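Long-range contact in lipopolysaccharide biosynthesis protein wbpB (Thermus thermophilus, PDB 3O9Z), which probably oxidises a UDP-sugar with NAD, using 2-oxoglutarate to recycle the cofactor, in the biosynthesis of a diacetamido mannuronic acid of lipopolysaccharide: residues G123-H135 with K272-A284. Sequence-based numbering, arbitrary orientation. Where two conformers were deposited one is given.
Sequences GRRVYTVLQLRVH and KTLAGEGFGLDEA. With NAD (nicotinamide-adenine-dinucleotide), chain E.
Arg133 runs its aliphatic chain past the Phe279 ring: CD sits over one face toward the rim, 4.0 Å from the ring centroid in a CH-pi contact, and CB touches the ring atom CZ. The chain is extended from CG to NE (chi2 -171°, chi3 -178°), which carries the guanidinium past the ring, its plane turned 51° from that of the phenyl. There NH2 makes a weak bond to Glu283 O at 3.1 Å, while NE pairs with Asp190 in a salt bridge. The same ring has Thr128 O at its edge, in plane, and Val134 CG1 near CZ; that methyl is also pressed to 3.4 Å from Lys272 CD, tighter than usual for two carbons. An alanine in place of Arg133 is likely to lose the CD contact over the ring and leave Asp190 without this charged partner.

Phe279 O also accepts a bent hydrogen bond of 2.9 Å from Thr128 N. One residue before Thr128, the Tyr127 ring lies against Thr273 CG2 and the Gly278 backbone, where a side chain on Gly278 would collide with CD1. Water 3 joins Thr128 O, Thr273 OG1 and Phe279 N; Thr273 OG1 also bonds to Val269 O.

Toward Arg125, whose NE forms a salt bridge with Glu119, the fit is looser and water does the joining. Water 1 takes NH1 of Arg125 and Leu281 N and donates to Val126 O at 2.6 Å; water 2 links NH1 to Glu283 OE2, which also accepts Gly280 N, the N-cap residue of helix 281-294.

Strand 126-128 ends the parallel run of a Rossmann fold, and a weakly bonded 279-280 strand lies antiparallel beside it, after helix 266-274 has brought the chain back, as in Gfo/Idh/MocA oxidoreductases; just beyond, Gln131 holds the NAD carboxamide through two hydrogen bonds.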
loop_
_atom_site.group_PDB
_atom_site.type_symbol
_atom_site.label_atom_id
_atom_site.label_comp_id
_atom_site.label_asym_id
_atom_site.label_seq_id
_atom_site.Cartn_x
_atom_site.Cartn_y
_atom_site.Cartn_z
ATOM N N GLY A 123 -28.453 -0.430 -20.536
ATOM C CA GLY A 123 -29.174 -1.706 -20.596
ATOM C C GLY A 123 -28.710 -2.832 -19.721
ATOM O O GLY A 123 -29.129 -3.971 -19.876
ATOM N N ARG A 124 -27.878 -2.512 -18.723
ATOM C CA ARG A 124 -27.399 -3.549 -17.811
ATOM C C ARG A 124 -28.066 -3.359 -16.447
ATOM O O ARG A 124 -28.750 -2.333 -16.215
ATOM C CB ARG A 124 -25.877 -3.431 -17.628
ATOM C CG ARG A 124 -25.143 -3.405 -18.956
ATOM C CD ARG A 124 -25.349 -4.674 -19.734
ATOM N NE ARG A 124 -24.665 -4.590 -21.025
ATOM C CZ ARG A 124 -24.466 -5.589 -21.879
ATOM N NH1 ARG A 124 -23.906 -5.359 -23.063
ATOM N NH2 ARG A 124 -24.970 -6.790 -21.588
ATOM N N ARG A 125 -27.834 -4.345 -15.578
ATOM C CA ARG A 125 -28.460 -4.377 -14.234
ATOM C C ARG A 125 -27.445 -4.484 -13.096
ATOM O O ARG A 125 -26.406 -5.153 -13.224
ATOM C CB ARG A 125 -29.431 -5.540 -14.138
ATOM C CG ARG A 125 -30.676 -5.359 -15.081
ATOM C CD ARG A 125 -31.533 -4.138 -14.750
ATOM N NE ARG A 125 -31.975 -4.103 -13.352
ATOM C CZ ARG A 125 -32.921 -4.864 -12.818
ATOM N NH1 ARG A 125 -33.218 -4.730 -11.526
ATOM N NH2 ARG A 125 -33.613 -5.719 -13.554
ATOM N N VAL A 126 -27.856 -3.913 -11.967
ATOM C CA VAL A 126 -27.093 -3.923 -10.712
ATOM C C VAL A 126 -27.805 -4.769 -9.683
ATOM O O VAL A 126 -28.959 -4.444 -9.350
ATOM C CB VAL A 126 -26.968 -2.507 -10.200
ATOM C CG1 VAL A 126 -26.066 -2.498 -8.932
ATOM C CG2 VAL A 126 -26.419 -1.586 -11.308
ATOM N N TYR A 127 -27.127 -5.782 -9.139
ATOM C CA TYR A 127 -27.617 -6.614 -8.051
ATOM C C TYR A 127 -26.725 -6.703 -6.826
ATOM O O TYR A 127 -25.589 -6.257 -6.891
ATOM C CB TYR A 127 -27.884 -8.013 -8.531
ATOM C CG TYR A 127 -28.863 -8.031 -9.690
ATOM C CD1 TYR A 127 -30.205 -7.836 -9.452
ATOM C CD2 TYR A 127 -28.437 -8.199 -10.997
ATOM C CE1 TYR A 127 -31.128 -7.841 -10.490
ATOM C CE2 TYR A 127 -29.364 -8.233 -12.059
ATOM C CZ TYR A 127 -30.706 -8.049 -11.777
ATOM O OH TYR A 127 -31.653 -8.050 -12.787
ATOM N N THR A 128 -27.274 -7.163 -5.706
ATOM C CA THR A 128 -26.521 -7.142 -4.450
ATOM C C THR A 128 -26.697 -8.409 -3.623
ATOM O O THR A 128 -27.649 -9.187 -3.746
ATOM C CB THR A 128 -26.800 -5.842 -3.660
ATOM O OG1 THR A 128 -25.883 -5.649 -2.565
ATOM C CG2 THR A 128 -28.206 -5.873 -3.127
ATOM N N VAL A 129 -25.714 -8.677 -2.762
ATOM C CA VAL A 129 -25.765 -9.834 -1.863
ATOM C C VAL A 129 -26.415 -9.415 -0.531
ATOM O O VAL A 129 -25.842 -8.653 0.257
ATOM C CB VAL A 129 -24.342 -10.377 -1.573
ATOM C CG1 VAL A 129 -24.357 -11.566 -0.586
ATOM C CG2 VAL A 129 -23.683 -10.757 -2.875
ATOM N N LEU A 130 -27.627 -9.908 -0.318
ATOM C CA LEU A 130 -28.325 -9.693 0.951
ATOM C C LEU A 130 -28.763 -11.070 1.424
ATOM O O LEU A 130 -29.891 -11.501 1.179
ATOM C CB LEU A 130 -29.556 -8.784 0.761
ATOM C CG LEU A 130 -29.147 -7.331 0.532
ATOM C CD1 LEU A 130 -30.224 -6.515 -0.219
ATOM C CD2 LEU A 130 -28.667 -6.659 1.800
ATOM N N GLN A 131 -27.871 -11.849 2.027
ATOM C CA GLN A 131 -28.225 -13.242 2.261
ATOM C C GLN A 131 -29.328 -13.447 3.270
ATOM O O GLN A 131 -29.864 -14.542 3.317
ATOM C CB GLN A 131 -26.974 -14.058 2.620
ATOM C CG GLN A 131 -26.453 -13.871 4.027
ATOM C CD GLN A 131 -25.220 -12.988 4.134
ATOM O OE1 GLN A 131 -24.334 -13.265 4.964
ATOM N NE2 GLN A 131 -25.099 -11.988 3.275
ATOM N N LEU A 132 -29.633 -12.462 4.115
ATOM C CA LEU A 132 -30.775 -12.690 5.008
ATOM C C LEU A 132 -32.080 -12.918 4.244
ATOM O O LEU A 132 -32.992 -13.604 4.737
ATOM C CB LEU A 132 -30.912 -11.554 6.026
ATOM C CG LEU A 132 -29.787 -11.439 7.053
ATOM C CD1 LEU A 132 -30.164 -10.373 8.087
ATOM C CD2 LEU A 132 -29.568 -12.771 7.699
ATOM N N ARG A 133 -32.177 -12.370 3.033
ATOM C CA ARG A 133 -33.409 -12.562 2.251
ATOM C C ARG A 133 -33.560 -13.978 1.702
ATOM O O ARG A 133 -34.626 -14.327 1.173
ATOM C CB ARG A 133 -33.518 -11.549 1.113
ATOM C CG ARG A 133 -33.563 -10.118 1.585
ATOM C CD ARG A 133 -33.895 -9.207 0.426
ATOM N NE ARG A 133 -33.915 -7.797 0.769
ATOM C CZ ARG A 133 -34.688 -6.916 0.153
ATOM N NH1 ARG A 133 -35.517 -7.313 -0.812
ATOM N NH2 ARG A 133 -34.627 -5.634 0.478
ATOM N N VAL A 134 -32.513 -14.795 1.804
ATOM C CA VAL A 134 -32.639 -16.212 1.472
ATOM C C VAL A 134 -32.481 -17.124 2.688
ATOM O O VAL A 134 -32.410 -18.353 2.585
ATOM C CB VAL A 134 -31.685 -16.606 0.295
ATOM C CG1 VAL A 134 -31.988 -15.715 -0.903
ATOM C CG2 VAL A 134 -30.203 -16.457 0.712
ATOM N N HIS A 135 -32.398 -16.533 3.878
ATOM C CA HIS A 135 -32.307 -17.362 5.069
ATOM C C HIS A 135 -33.619 -18.077 5.336
ATOM O O HIS A 135 -34.642 -17.422 5.445
ATOM C CB HIS A 135 -31.958 -16.476 6.268
ATOM C CG HIS A 135 -31.540 -17.252 7.480
ATOM N ND1 HIS A 135 -32.379 -18.121 8.141
ATOM C CD2 HIS A 135 -30.352 -17.317 8.130
ATOM C CE1 HIS A 135 -31.740 -18.659 9.167
ATOM N NE2 HIS A 135 -30.507 -18.189 9.179
ATOM N N LYS A 272 -30.111 -17.062 -7.371
ATOM C CA LYS A 272 -31.274 -16.206 -7.587
ATOM C C LYS A 272 -30.972 -15.094 -8.562
ATOM O O LYS A 272 -31.800 -14.739 -9.383
ATOM C CB LYS A 272 -31.719 -15.596 -6.249
ATOM C CG LYS A 272 -32.289 -16.648 -5.296
ATOM C CD LYS A 272 -33.080 -16.020 -4.152
ATOM C CE LYS A 272 -34.121 -15.008 -4.626
ATOM N NZ LYS A 272 -35.474 -15.622 -4.830
ATOM N N THR A 273 -29.758 -14.557 -8.499
ATOM C CA THR A 273 -29.402 -13.423 -9.326
ATOM C C THR A 273 -29.441 -13.901 -10.776
ATOM O O THR A 273 -29.952 -13.223 -11.657
ATOM C CB THR A 273 -28.014 -12.884 -8.909
ATOM O OG1 THR A 273 -28.098 -12.529 -7.506
ATOM C CG2 THR A 273 -27.652 -11.649 -9.717
ATOM N N LEU A 274 -28.867 -15.071 -11.017
ATOM C CA LEU A 274 -28.679 -15.511 -12.397
ATOM C C LEU A 274 -30.029 -15.960 -12.931
ATOM O O LEU A 274 -30.236 -16.018 -14.138
ATOM C CB LEU A 274 -27.712 -16.684 -12.452
ATOM C CG LEU A 274 -26.250 -16.356 -12.113
ATOM C CD1 LEU A 274 -25.461 -17.601 -12.412
ATOM C CD2 LEU A 274 -25.705 -15.164 -12.877
ATOM N N ALA A 275 -30.933 -16.277 -12.012
ATOM C CA ALA A 275 -32.276 -16.689 -12.413
ATOM C C ALA A 275 -33.241 -15.530 -12.562
ATOM O O ALA A 275 -34.398 -15.742 -12.912
ATOM C CB ALA A 275 -32.823 -17.726 -11.464
ATOM N N GLY A 276 -32.756 -14.304 -12.427
ATOM C CA GLY A 276 -33.589 -13.121 -12.647
ATOM C C GLY A 276 -34.348 -12.750 -11.386
ATOM O O GLY A 276 -35.266 -11.941 -11.428
ATOM N N GLU A 277 -33.940 -13.305 -10.253
ATOM C CA GLU A 277 -34.670 -13.077 -9.011
ATOM C C GLU A 277 -33.794 -12.333 -8.021
ATOM O O GLU A 277 -34.008 -12.443 -6.813
ATOM C CB GLU A 277 -35.042 -14.408 -8.378
ATOM C CG GLU A 277 -36.084 -15.212 -9.159
ATOM C CD GLU A 277 -36.304 -16.591 -8.572
ATOM O OE1 GLU A 277 -36.060 -16.802 -7.360
ATOM O OE2 GLU A 277 -36.705 -17.500 -9.326
ATOM N N GLY A 278 -32.827 -11.587 -8.550
ATOM C CA GLY A 278 -31.812 -10.948 -7.719
ATOM C C GLY A 278 -32.350 -9.722 -7.016
ATOM O O GLY A 278 -33.470 -9.264 -7.272
ATOM N N PHE A 279 -31.556 -9.207 -6.090
ATOM C CA PHE A 279 -31.927 -8.016 -5.352
ATOM C C PHE A 279 -31.313 -6.791 -5.985
ATOM O O PHE A 279 -30.088 -6.596 -5.900
ATOM C CB PHE A 279 -31.512 -8.180 -3.878
ATOM C CG PHE A 279 -31.901 -9.515 -3.333
ATOM C CD1 PHE A 279 -33.252 -9.879 -3.267
ATOM C CD2 PHE A 279 -30.952 -10.419 -2.910
ATOM C CE1 PHE A 279 -33.634 -11.127 -2.823
ATOM C CE2 PHE A 279 -31.326 -11.684 -2.480
ATOM C CZ PHE A 279 -32.698 -12.040 -2.409
ATOM N N GLY A 280 -32.128 -5.985 -6.653
ATOM C CA GLY A 280 -31.658 -4.855 -7.410
ATOM C C GLY A 280 -31.706 -3.530 -6.686
ATOM O O GLY A 280 -31.875 -3.522 -5.435
ATOM N N LEU A 281 -31.533 -2.425 -7.399
ATOM C CA LEU A 281 -31.513 -1.105 -6.836
ATOM C C LEU A 281 -32.798 -0.850 -6.058
ATOM O O LEU A 281 -32.763 -0.249 -4.992
ATOM C CB LEU A 281 -31.330 -0.038 -7.933
ATOM C CG LEU A 281 -30.020 -0.229 -8.706
ATOM C CD1 LEU A 281 -29.951 0.665 -9.971
ATOM C CD2 LEU A 281 -28.888 0.185 -7.803
ATOM N N ASP A 282 -33.924 -1.206 -6.662
ATOM C CA ASP A 282 -35.203 -0.920 -6.008
ATOM C C ASP A 282 -35.329 -1.659 -4.670
ATOM O O ASP A 282 -35.933 -1.103 -3.744
ATOM C CB ASP A 282 -36.378 -1.317 -6.905
ATOM C CG ASP A 282 -36.508 -0.424 -8.129
ATOM O OD1 ASP A 282 -35.881 0.654 -8.202
ATOM O OD2 ASP A 282 -37.304 -0.818 -9.003
ATOM N N GLU A 283 -34.874 -2.904 -4.584
ATOM C CA GLU A 283 -34.898 -3.709 -3.362
ATOM C C GLU A 283 -33.940 -3.149 -2.317
ATOM O O GLU A 283 -34.270 -3.070 -1.136
ATOM C CB GLU A 283 -34.562 -5.167 -3.635
ATOM C CG GLU A 283 -35.697 -5.950 -4.286
ATOM C CD GLU A 283 -35.861 -5.668 -5.776
ATOM O OE1 GLU A 283 -37.003 -5.807 -6.268
ATOM O OE2 GLU A 283 -34.890 -5.297 -6.479
ATOM N N ALA A 284 -32.767 -2.707 -2.751
ATOM C CA ALA A 284 -31.721 -2.317 -1.787
ATOM C C ALA A 284 -31.849 -0.893 -1.265
ATOM O O ALA A 284 -31.248 -0.465 -0.245
ATOM C CB ALA A 284 -30.338 -2.484 -2.494
HETATM P PA NAD E . -11.373 -7.319 3.500
HETATM O O1A NAD E . -11.034 -8.649 4.059
HETATM O O2A NAD E . -10.754 -6.020 4.040
HETATM O O5B NAD E . -11.018 -7.524 1.974
HETATM C C5B NAD E . -11.159 -6.379 1.180
HETATM C C4B NAD E . -10.366 -6.605 -0.130
HETATM O O4B NAD E . -10.622 -5.538 -1.080
HETATM C C3B NAD E . -8.848 -6.513 0.191
HETATM O O3B NAD E . -8.146 -7.697 -0.242
HETATM C C2B NAD E . -8.378 -5.227 -0.511
HETATM O O2B NAD E . -7.021 -5.256 -0.977
HETATM C C1B NAD E . -9.365 -5.267 -1.715
HETATM N N9A NAD E . -9.438 -3.936 -2.371
HETATM C C8A NAD E . -9.137 -2.666 -1.984
HETATM N N7A NAD E . -9.333 -1.807 -2.982
HETATM C C5A NAD E . -9.688 -2.538 -4.089
HETATM C C6A NAD E . -10.006 -2.223 -5.464
HETATM N N6A NAD E . -9.921 -0.932 -5.912
HETATM N N1A NAD E . -10.340 -3.292 -6.177
HETATM C C2A NAD E . -10.435 -4.569 -5.831
HETATM N N3A NAD E . -10.114 -4.892 -4.552
HETATM C C4A NAD E . -9.790 -3.891 -3.727
HETATM O O3 NAD E . -12.960 -7.129 3.566
HETATM P PN NAD E . -14.140 -8.148 3.454
HETATM O O1N NAD E . -14.618 -8.499 4.862
HETATM O O2N NAD E . -13.782 -9.260 2.508
HETATM O O5D NAD E . -15.340 -7.241 2.916
HETATM C C5D NAD E . -15.381 -7.145 1.515
HETATM C C4D NAD E . -16.809 -6.690 1.165
HETATM O O4D NAD E . -17.656 -7.816 1.488
HETATM C C3D NAD E . -17.340 -5.469 1.929
HETATM O O3D NAD E . -18.284 -4.809 1.026
HETATM C C2D NAD E . -18.158 -6.141 3.043
HETATM O O2D NAD E . -19.240 -5.334 3.483
HETATM C C1D NAD E . -18.670 -7.457 2.445
HETATM N N1N NAD E . -18.896 -8.499 3.446
HETATM C C2N NAD E . -20.031 -9.164 3.440
HETATM C C3N NAD E . -20.351 -10.178 4.320
HETATM C C7N NAD E . -21.702 -10.755 4.202
HETATM O O7N NAD E . -22.354 -10.700 3.137
HETATM N N7N NAD E . -22.095 -11.442 5.268
HETATM C C4N NAD E . -19.379 -10.530 5.266
HETATM C C5N NAD E . -18.153 -9.868 5.190
HETATM C C6N NAD E . -17.897 -8.857 4.267
HETATM O O HOH W 1 -31.113 -3.364 -10.253
HETATM O O HOH W 2 -34.816 -5.906 -9.212
HETATM O O HOH W 3 -28.910 -10.241 -5.890
#